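Long-range contacts in adenosylmethionine-8-amino-7-oxononanoate aminotransferase (Methanocaldococcus jannaschii, PDB 6ZHK), which probably transfers the amino group of S-adenosylmethionine to 7-keto-8-aminopelargonic acid, with pyridoxal phosphate as cofactor, on the way to biotin: residues 148-158 with 164-172; 409-420 with 430-438. One frame throughout, in Å; residues are numbered along the deposited sequence. Where two conformers were deposited one is given.

Interaction 1 of 2, residues 148-158 with 164-172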
loop_
_atom_site.group_PDB
_atom_site.type_symbol
_atom_site.label_atom_id
_atom_site.label_comp_id
_atom_site.label_asym_id
_atom_site.label_seq_id
_atom_site.Cartn_x
_atom_site.Cartn_y
_atom_site.Cartn_z
ATOM N N PHE A 148 -6.900 -19.995 8.817
ATOM C CA PHE A 148 -7.822 -19.537 7.799
ATOM C C PHE A 148 -8.030 -20.676 6.810
ATOM O O PHE A 148 -7.278 -21.642 6.816
ATOM C CB PHE A 148 -7.245 -18.334 7.071
ATOM C CG PHE A 148 -6.005 -18.709 6.340
ATOM C CD1 PHE A 148 -4.770 -18.632 6.962
ATOM C CD2 PHE A 148 -6.087 -19.225 5.043
ATOM C CE1 PHE A 148 -3.644 -19.063 6.300
ATOM C CE2 PHE A 148 -4.957 -19.639 4.371
ATOM C CZ PHE A 148 -3.722 -19.545 5.016
ATOM N N ILE A 149 -9.044 -20.524 5.981
ATOM C CA ILE A 149 -9.244 -21.424 4.867
ATOM C C ILE A 149 -9.246 -20.602 3.585
ATOM O O ILE A 149 -9.920 -19.558 3.472
ATOM C CB ILE A 149 -10.628 -22.116 5.009
ATOM C CG1 ILE A 149 -10.608 -23.145 6.142
ATOM C CG2 ILE A 149 -10.912 -22.807 3.680
ATOM C CD1 ILE A 149 -11.990 -23.704 6.513
ATOM N N SER A 150 -8.537 -21.106 2.589
ATOM C CA SER A 150 -8.570 -20.489 1.278
ATOM C C SER A 150 -8.431 -21.616 0.237
ATOM O O SER A 150 -8.774 -22.769 0.537
ATOM C CB SER A 150 -7.457 -19.489 1.240
ATOM O OG SER A 150 -7.501 -18.776 0.018
ATOM N N VAL A 151 -7.966 -21.273 -0.977
ATOM C CA VAL A 151 -7.788 -22.257 -2.050
ATOM C C VAL A 151 -6.391 -22.212 -2.616
ATOM O O VAL A 151 -5.742 -21.174 -2.645
ATOM C CB VAL A 151 -8.834 -22.117 -3.176
ATOM C CG1 VAL A 151 -10.211 -22.524 -2.679
ATOM C CG2 VAL A 151 -8.851 -20.735 -3.830
ATOM N N LYS A 152 -5.928 -23.391 -3.054
ATOM C CA LYS A 152 -4.672 -23.463 -3.784
ATOM C C LYS A 152 -4.802 -22.634 -5.068
ATOM O O LYS A 152 -5.877 -22.622 -5.698
ATOM C CB LYS A 152 -4.375 -24.917 -4.119
ATOM C CG LYS A 152 -3.968 -25.795 -2.926
ATOM C CD LYS A 152 -4.001 -27.278 -3.302
ATOM C CE LYS A 152 -4.266 -28.165 -2.101
ATOM N NZ LYS A 152 -3.744 -29.542 -2.292
ATOM N N GLU A 153 -3.709 -21.942 -5.396
ATOM C CA GLU A 153 -3.595 -21.123 -6.599
ATOM C C GLU A 153 -4.351 -19.810 -6.444
ATOM O O GLU A 153 -4.331 -19.007 -7.378
ATOM C CB GLU A 153 -4.147 -21.816 -7.865
ATOM C CG GLU A 153 -3.359 -23.025 -8.386
ATOM C CD GLU A 153 -4.036 -23.838 -9.506
ATOM O OE1 GLU A 153 -5.045 -23.363 -10.120
ATOM O OE2 GLU A 153 -3.586 -24.979 -9.755
ATOM N N GLY A 154 -5.038 -19.557 -5.324
ATOM C CA GLY A 154 -5.654 -18.245 -5.151
ATOM C C GLY A 154 -4.579 -17.164 -4.942
ATOM O O GLY A 154 -3.456 -17.477 -4.558
ATOM N N TYR A 155 -4.937 -15.894 -5.145
ATOM C CA TYR A 155 -3.937 -14.840 -5.085
ATOM C C TYR A 155 -4.630 -13.608 -4.497
ATOM O O TYR A 155 -5.716 -13.263 -4.940
ATOM C CB TYR A 155 -3.421 -14.518 -6.500
ATOM C CG TYR A 155 -2.452 -13.356 -6.478
ATOM C CD1 TYR A 155 -1.117 -13.553 -6.162
ATOM C CD2 TYR A 155 -2.882 -12.064 -6.782
ATOM C CE1 TYR A 155 -0.228 -12.492 -6.051
ATOM C CE2 TYR A 155 -1.994 -10.995 -6.746
ATOM C CZ TYR A 155 -0.679 -11.225 -6.369
ATOM O OH TYR A 155 0.172 -10.159 -6.331
ATOM N N HIS A 156 -3.962 -12.957 -3.514
ATOM C CA HIS A 156 -4.511 -11.835 -2.767
ATOM C C HIS A 156 -3.488 -10.713 -2.629
ATOM O O HIS A 156 -3.808 -9.687 -2.023
ATOM C CB HIS A 156 -5.023 -12.342 -1.403
ATOM C CG HIS A 156 -6.223 -13.227 -1.620
ATOM N ND1 HIS A 156 -7.392 -12.762 -2.159
ATOM C CD2 HIS A 156 -6.403 -14.531 -1.432
ATOM C CE1 HIS A 156 -8.248 -13.755 -2.333
ATOM N NE2 HIS A 156 -7.694 -14.831 -1.830
ATOM N N GLY A 157 -2.314 -10.871 -3.257
ATOM C CA GLY A 157 -1.293 -9.846 -3.168
ATOM C C GLY A 157 0.008 -10.406 -2.622
ATOM O O GLY A 157 0.094 -11.598 -2.283
ATOM N N ASP A 158 0.968 -9.496 -2.387
ATOM C CA ASP A 158 2.333 -9.964 -2.166
ATOM C C ASP A 158 2.915 -9.575 -0.797
ATOM O O ASP A 158 4.067 -9.936 -0.520
ATOM C CB ASP A 158 3.299 -9.365 -3.200
ATOM C CG ASP A 158 2.907 -9.693 -4.629
ATOM O OD1 ASP A 158 2.396 -10.809 -4.842
ATOM O OD2 ASP A 158 2.999 -8.778 -5.443
ATOM N N SER A 164 0.155 -15.233 2.832
ATOM C CA SER A 164 -0.188 -16.358 3.735
ATOM C C SER A 164 -1.526 -16.948 3.302
ATOM O O SER A 164 -1.651 -18.167 3.207
ATOM C CB SER A 164 -0.299 -15.960 5.217
ATOM O OG SER A 164 0.973 -15.485 5.633
ATOM N N VAL A 165 -2.466 -16.066 2.977
ATOM C CA VAL A 165 -3.816 -16.573 2.726
ATOM C C VAL A 165 -3.977 -16.962 1.273
ATOM O O VAL A 165 -4.946 -17.681 0.913
ATOM C CB VAL A 165 -4.933 -15.630 3.177
ATOM C CG1 VAL A 165 -4.974 -15.427 4.687
ATOM C CG2 VAL A 165 -4.943 -14.307 2.407
ATOM N N GLY A 166 -3.039 -16.471 0.443
ATOM C CA GLY A 166 -3.044 -16.836 -0.972
ATOM C C GLY A 166 -2.556 -18.271 -1.102
ATOM O O GLY A 166 -2.045 -18.855 -0.124
ATOM N N GLY A 167 -2.666 -18.797 -2.310
ATOM C CA GLY A 167 -2.187 -20.132 -2.576
ATOM C C GLY A 167 -1.217 -20.141 -3.757
ATOM O O GLY A 167 -1.192 -21.126 -4.502
ATOM N N SER A 168 -0.396 -19.064 -3.896
ATOM C CA SER A 168 0.397 -18.931 -5.120
ATOM C C SER A 168 1.804 -19.490 -4.883
ATOM O O SER A 168 2.735 -18.740 -4.532
ATOM C CB SER A 168 0.433 -17.482 -5.609
ATOM O OG SER A 168 -0.875 -17.006 -5.872
ATOM N N GLU A 169 1.929 -20.825 -5.043
ATOM C CA GLU A 169 3.189 -21.455 -4.694
ATOM C C GLU A 169 4.381 -20.871 -5.462
ATOM O O GLU A 169 5.471 -20.757 -4.907
ATOM C CB GLU A 169 3.133 -22.969 -4.930
ATOM C CG GLU A 169 4.316 -23.672 -4.288
ATOM C CD GLU A 169 4.119 -23.902 -2.793
ATOM O OE1 GLU A 169 2.992 -24.315 -2.368
ATOM O OE2 GLU A 169 5.082 -23.678 -2.053
ATOM N N LEU A 170 4.233 -20.618 -6.772
ATOM C CA LEU A 170 5.389 -20.174 -7.545
ATOM C C LEU A 170 5.861 -18.820 -7.021
ATOM O O LEU A 170 7.073 -18.624 -6.866
ATOM C CB LEU A 170 5.013 -20.049 -9.038
ATOM C CG LEU A 170 6.090 -19.477 -9.967
ATOM C CD1 LEU A 170 7.296 -20.399 -10.163
ATOM C CD2 LEU A 170 5.461 -19.062 -11.319
ATOM N N PHE A 171 4.899 -17.883 -6.871
ATOM C CA PHE A 171 5.277 -16.517 -6.478
ATOM C C PHE A 171 5.777 -16.413 -5.027
ATOM O O PHE A 171 6.671 -15.590 -4.717
ATOM C CB PHE A 171 4.099 -15.545 -6.675
ATOM C CG PHE A 171 3.585 -15.405 -8.088
ATOM C CD1 PHE A 171 4.390 -15.751 -9.179
ATOM C CD2 PHE A 171 2.274 -14.982 -8.320
ATOM C CE1 PHE A 171 3.925 -15.607 -10.482
ATOM C CE2 PHE A 171 1.815 -14.876 -9.628
ATOM C CZ PHE A 171 2.631 -15.174 -10.699
ATOM N N HIS A 172 5.141 -17.175 -4.117
ATOM C CA HIS A 172 5.325 -16.908 -2.691
ATOM C C HIS A 172 5.877 -18.101 -1.881
ATOM O O HIS A 172 6.190 -17.944 -0.710
ATOM C CB HIS A 172 3.948 -16.545 -2.118
ATOM C CG HIS A 172 3.298 -15.393 -2.817
ATOM N ND1 HIS A 172 1.906 -15.279 -2.919
ATOM C CD2 HIS A 172 3.811 -14.253 -3.274
ATOM C CE1 HIS A 172 1.635 -14.121 -3.501
ATOM N NE2 HIS A 172 2.780 -13.468 -3.709
#

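Interaction 2 of 2, residues 409-420 with 430-438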
loop_
_atom_site.group_PDB
_atom_site.type_symbol
_atom_site.label_atom_id
_atom_site.label_comp_id
_atom_site.label_asym_id
_atom_site.label_seq_id
_atom_site.Cartn_x
_atom_site.Cartn_y
_atom_site.Cartn_z
ATOM N N TYR A 409 3.590 -26.206 -22.009
ATOM C CA TYR A 409 4.935 -25.773 -22.305
ATOM C C TYR A 409 5.659 -25.582 -20.984
ATOM O O TYR A 409 5.044 -25.169 -20.012
ATOM C CB TYR A 409 4.917 -24.465 -23.117
ATOM C CG TYR A 409 4.302 -24.594 -24.490
ATOM C CD1 TYR A 409 5.056 -25.015 -25.582
ATOM C CD2 TYR A 409 2.947 -24.372 -24.671
ATOM C CE1 TYR A 409 4.477 -25.156 -26.831
ATOM C CE2 TYR A 409 2.368 -24.472 -25.925
ATOM C CZ TYR A 409 3.132 -24.878 -27.004
ATOM O OH TYR A 409 2.516 -24.970 -28.217
ATOM N N PRO A 410 6.963 -25.925 -20.917
ATOM C CA PRO A 410 7.780 -25.653 -19.735
ATOM C C PRO A 410 7.745 -24.181 -19.327
ATOM O O PRO A 410 7.573 -23.299 -20.155
ATOM C CB PRO A 410 9.223 -25.970 -20.161
ATOM C CG PRO A 410 9.132 -26.592 -21.560
ATOM C CD PRO A 410 7.674 -26.631 -21.980
ATOM N N TYR A 411 7.919 -23.904 -18.042
ATOM C CA TYR A 411 7.896 -22.514 -17.591
ATOM C C TYR A 411 8.876 -21.684 -18.420
ATOM O O TYR A 411 8.553 -20.573 -18.855
ATOM C CB TYR A 411 8.264 -22.410 -16.107
ATOM C CG TYR A 411 8.088 -21.038 -15.503
ATOM C CD1 TYR A 411 6.854 -20.410 -15.471
ATOM C CD2 TYR A 411 9.166 -20.363 -14.935
ATOM C CE1 TYR A 411 6.699 -19.129 -14.927
ATOM C CE2 TYR A 411 9.022 -19.105 -14.357
ATOM C CZ TYR A 411 7.782 -18.494 -14.347
ATOM O OH TYR A 411 7.607 -17.267 -13.779
ATOM N N GLY A 412 10.077 -22.232 -18.633
ATOM C CA GLY A 412 11.176 -21.474 -19.207
ATOM C C GLY A 412 10.932 -21.114 -20.668
ATOM O O GLY A 412 11.623 -20.269 -21.214
ATOM N N TYR A 413 9.893 -21.721 -21.268
ATOM C CA TYR A 413 9.630 -21.559 -22.683
ATOM C C TYR A 413 8.914 -20.238 -22.961
ATOM O O TYR A 413 9.008 -19.703 -24.076
ATOM C CB TYR A 413 8.865 -22.775 -23.194
ATOM C CG TYR A 413 8.758 -22.832 -24.697
ATOM C CD1 TYR A 413 9.851 -23.186 -25.474
ATOM C CD2 TYR A 413 7.562 -22.506 -25.339
ATOM C CE1 TYR A 413 9.754 -23.247 -26.859
ATOM C CE2 TYR A 413 7.441 -22.601 -26.721
ATOM C CZ TYR A 413 8.548 -22.951 -27.483
ATOM O OH TYR A 413 8.462 -22.993 -28.848
ATOM N N LYS A 414 8.232 -19.684 -21.939
ATOM C CA LYS A 414 7.569 -18.382 -22.070
ATOM C C LYS A 414 6.590 -18.384 -23.240
ATOM O O LYS A 414 6.581 -17.458 -24.065
ATOM C CB LYS A 414 8.609 -17.261 -22.228
ATOM C CG LYS A 414 9.552 -17.121 -21.024
ATOM C CD LYS A 414 10.640 -16.047 -21.159
ATOM C CE LYS A 414 10.139 -14.619 -21.042
ATOM N NZ LYS A 414 11.159 -13.625 -21.475
ATOM N N ALA A 415 5.750 -19.425 -23.328
ATOM C CA ALA A 415 4.877 -19.497 -24.496
ATOM C C ALA A 415 3.951 -18.287 -24.609
ATOM O O ALA A 415 3.726 -17.763 -25.702
ATOM C CB ALA A 415 4.089 -20.780 -24.512
ATOM N N GLY A 416 3.324 -17.875 -23.501
ATOM C CA GLY A 416 2.505 -16.671 -23.582
ATOM C C GLY A 416 3.257 -15.409 -24.045
ATOM O O GLY A 416 2.719 -14.634 -24.813
ATOM N N TYR A 417 4.487 -15.187 -23.578
ATOM C CA TYR A 417 5.288 -14.047 -24.053
ATOM C C TYR A 417 5.614 -14.163 -25.555
ATOM O O TYR A 417 5.701 -13.162 -26.272
ATOM C CB TYR A 417 6.567 -13.908 -23.224
ATOM C CG TYR A 417 6.354 -13.275 -21.862
ATOM C CD1 TYR A 417 5.939 -11.947 -21.745
ATOM C CD2 TYR A 417 6.654 -13.978 -20.701
ATOM C CE1 TYR A 417 5.762 -11.338 -20.502
ATOM C CE2 TYR A 417 6.414 -13.410 -19.457
ATOM C CZ TYR A 417 5.993 -12.091 -19.360
ATOM O OH TYR A 417 5.834 -11.586 -18.111
ATOM N N ARG A 418 5.730 -15.390 -26.056
ATOM C CA ARG A 418 5.913 -15.518 -27.510
ATOM C C ARG A 418 4.715 -14.943 -28.270
ATOM O O ARG A 418 4.829 -14.232 -29.290
ATOM C CB ARG A 418 6.192 -16.988 -27.836
ATOM C CG ARG A 418 7.635 -17.374 -27.550
ATOM C CD ARG A 418 7.782 -18.875 -27.711
ATOM N NE ARG A 418 8.988 -19.260 -27.008
ATOM C CZ ARG A 418 10.064 -19.788 -27.565
ATOM N NH1 ARG A 418 10.092 -20.023 -28.865
ATOM N NH2 ARG A 418 11.105 -20.101 -26.817
ATOM N N VAL A 419 3.520 -15.253 -27.763
ATOM C CA VAL A 419 2.307 -14.703 -28.316
ATOM C C VAL A 419 2.270 -13.181 -28.116
ATOM O O VAL A 419 1.910 -12.435 -29.032
ATOM C CB VAL A 419 1.057 -15.459 -27.825
ATOM C CG1 VAL A 419 -0.206 -14.810 -28.379
ATOM C CG2 VAL A 419 1.099 -16.915 -28.297
ATOM N N ALA A 420 2.621 -12.702 -26.904
ATOM C CA ALA A 420 2.639 -11.257 -26.633
ATOM C C ALA A 420 3.519 -10.509 -27.649
ATOM O O ALA A 420 3.181 -9.398 -28.061
ATOM C CB ALA A 420 3.147 -11.028 -25.212
ATOM N N MET A 430 -0.389 -7.061 -24.460
ATOM C CA MET A 430 -0.960 -8.098 -23.649
ATOM C C MET A 430 0.139 -8.647 -22.744
ATOM O O MET A 430 1.241 -8.908 -23.241
ATOM C CB MET A 430 -1.503 -9.192 -24.584
ATOM C CG MET A 430 -2.212 -10.356 -23.856
ATOM S SD MET A 430 -1.143 -11.622 -23.111
ATOM C CE MET A 430 -0.222 -12.343 -24.482
ATOM N N ARG A 431 -0.141 -8.753 -21.420
ATOM C CA ARG A 431 0.771 -9.426 -20.494
ATOM C C ARG A 431 0.208 -10.798 -20.130
ATOM O O ARG A 431 -0.875 -10.878 -19.561
ATOM C CB ARG A 431 1.008 -8.644 -19.186
ATOM C CG ARG A 431 2.045 -9.313 -18.292
ATOM C CD ARG A 431 2.308 -8.473 -17.050
ATOM N NE ARG A 431 3.165 -9.133 -16.074
ATOM C CZ ARG A 431 4.500 -9.048 -16.058
ATOM N NH1 ARG A 431 5.176 -8.374 -17.005
ATOM N NH2 ARG A 431 5.141 -9.671 -15.095
ATOM N N PRO A 432 0.945 -11.908 -20.384
ATOM C CA PRO A 432 0.430 -13.230 -20.066
ATOM C C PRO A 432 0.834 -13.637 -18.657
ATOM O O PRO A 432 1.637 -12.967 -17.996
ATOM C CB PRO A 432 1.194 -14.038 -21.127
ATOM C CG PRO A 432 2.619 -13.436 -21.056
ATOM C CD PRO A 432 2.301 -11.940 -20.967
ATOM N N ILE A 433 0.269 -14.745 -18.182
ATOM C CA ILE A 433 0.821 -15.392 -17.003
ATOM C C ILE A 433 1.153 -16.820 -17.412
ATOM O O ILE A 433 0.233 -17.554 -17.741
ATOM C CB ILE A 433 -0.166 -15.358 -15.812
ATOM C CG1 ILE A 433 -0.562 -13.907 -15.485
ATOM C CG2 ILE A 433 0.481 -16.088 -14.611
ATOM C CD1 ILE A 433 -1.657 -13.762 -14.484
ATOM N N GLY A 434 2.464 -17.151 -17.433
ATOM C CA GLY A 434 2.974 -18.422 -17.962
ATOM C C GLY A 434 2.330 -18.780 -19.296
ATOM O O GLY A 434 2.412 -17.987 -20.246
ATOM N N ASN A 435 1.608 -19.901 -19.348
ATOM C CA ASN A 435 1.068 -20.340 -20.633
ATOM C C ASN A 435 -0.289 -19.732 -20.924
ATOM O O ASN A 435 -0.951 -20.189 -21.837
ATOM C CB ASN A 435 0.912 -21.855 -20.717
ATOM C CG ASN A 435 2.271 -22.495 -20.703
ATOM O OD1 ASN A 435 3.188 -21.976 -21.331
ATOM N ND2 ASN A 435 2.434 -23.546 -19.906
ATOM N N VAL A 436 -0.771 -18.820 -20.068
ATOM C CA VAL A 436 -2.103 -18.278 -20.253
ATOM C C VAL A 436 -1.997 -16.867 -20.832
ATOM O O VAL A 436 -1.431 -15.947 -20.199
ATOM C CB VAL A 436 -2.913 -18.264 -18.934
ATOM C CG1 VAL A 436 -4.354 -17.855 -19.213
ATOM C CG2 VAL A 436 -2.870 -19.604 -18.199
ATOM N N ILE A 437 -2.584 -16.692 -22.012
ATOM C CA ILE A 437 -2.798 -15.368 -22.579
ATOM C C ILE A 437 -3.893 -14.731 -21.731
ATOM O O ILE A 437 -4.970 -15.311 -21.597
ATOM C CB ILE A 437 -3.219 -15.455 -24.070
ATOM C CG1 ILE A 437 -2.093 -16.007 -24.954
ATOM C CG2 ILE A 437 -3.690 -14.115 -24.643
ATOM C CD1 ILE A 437 -2.613 -16.690 -26.242
ATOM N N ILE A 438 -3.676 -13.491 -21.274
ATOM C CA ILE A 438 -4.671 -12.827 -20.443
ATOM C C ILE A 438 -5.274 -11.683 -21.271
ATOM O O ILE A 438 -4.547 -10.875 -21.838
ATOM C CB ILE A 438 -4.009 -12.247 -19.160
ATOM C CG1 ILE A 438 -3.261 -13.280 -18.291
ATOM C CG2 ILE A 438 -5.053 -11.425 -18.369
ATOM C CD1 ILE A 438 -4.121 -14.349 -17.632
HETATM O O HOH W 1 5.556 -21.239 -21.218
HETATM O O HOH W 2 3.986 -12.850 -16.641
HETATM O O HOH W 3 4.853 -16.696 -21.125
HETATM O O HOH W 4 1.761 -7.563 -26.556
#

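Interaction 1 of 2, residues 148-158 with 164-172
His172 aims NE2 at Asp158 OD1 over 2.9 Å, a fairly straight bond (161° at the hydrogen) that runs in the imidazole plane and reaches the oxygen on its anti side. Tyr155 OH donates to that same OD1 at 2.8 Å from the opposite face of the carboxylate, so two donors pinch the oxygen. With CG of Tyr155 anti to its own nitrogen (chi1 176°), the phenol extends past Ser168, whose OG lies at the ring edge, and meets His172 rim to rim, CE1 to CE1 at 3.6 Å. Gly154 O is also gripped twice, by Gly167 N at 2.7 Å and Ser168 OG at 2.9 Å, again from opposite faces. Gly167 O in turn accepts from Glu153 N; a CB on Gly167 would collide with Val151 O and Lys152 CA. At the strand end, Val165 CG1 makes a CH-pi contact over the Phe148 ring, 3.8 Å from its centroid. Tyr25 OH is a third partner of Asp158 OD1, Gly336 N of the second subunit holds OD2, and Asp268 bonds His156 ND1. The loop leaving strand 147-151 of the central mixed sheet probably places Tyr155, predicted to bind substrate, in this class-III aminotransferase's active site.

Interaction 2 of 2, residues 409-420 with 430-438
Gly416, in the first turn of helix 415-425, lies against the type II' turn 433-436, its CA 4.9 Å from that of Asn435. A CB there would hit Gly434 O and Pro432 CB. Gly416 N to Gly434 O is a weak backbone bond (3.4 Å); a water adds a second path, donating to Gly434 O and accepting from Tyr417 N. Pro432 CG sits over the Tyr417 ring, 3.7 Å from its centroid, a CH-pi contact. An extended Arg431 runs beside Tyr417 until the hydroxyl stands over a face of the guanidinium, Tyr417 OH to Arg431 CZ 3.5 Å, planes 78° apart; Arg431 NH2 bonds Tyr25 O. A second water bridges Tyr417 OH and Pro432 O. An alanine in place of Tyr417 removes ring and hydroxyl, which would probably leave Pro432 poorly packed and the Arg431 guanidinium less confined. At one end Asn435 ND2 donates to Tyr409 O (3.1 Å); at the other Met430 CE packs on Ala420 CB. Val419 CG1 meets Ile437 CD1 at 3.7 Å. Helix 415-425 thus packs on the loop and turn entering edge strand 436-439 in the C-terminal part of the class-III fold; from this loop Arg431, predicted to bind substrate, reaches toward the probable pocket.

The centres of interactions 1 and 2 lie about 21 Å apart, yet their edges meet where Leu170 CD2 packs 3.7 Å from Tyr411 OH. Tyr25, predicted to recognise the substrate and stack on the adenine of S-adenosylmethionine, also joins them, being a partner shared by Asp158 and Arg431. A second tie comes from the neighbouring subunit, whose Tyr334 meets the Phe171 ring and hydrogen-bonds Tyr411. The side chain of Arg431 is about 10 Å from that of Lys301, the predicted site of cofactor attachment, which carries no pyridoxal phosphate here. The two contacts therefore bring Tyr155 and Arg431 from different parts of the fold to what is probably one substrate pocket beside the dimer interface.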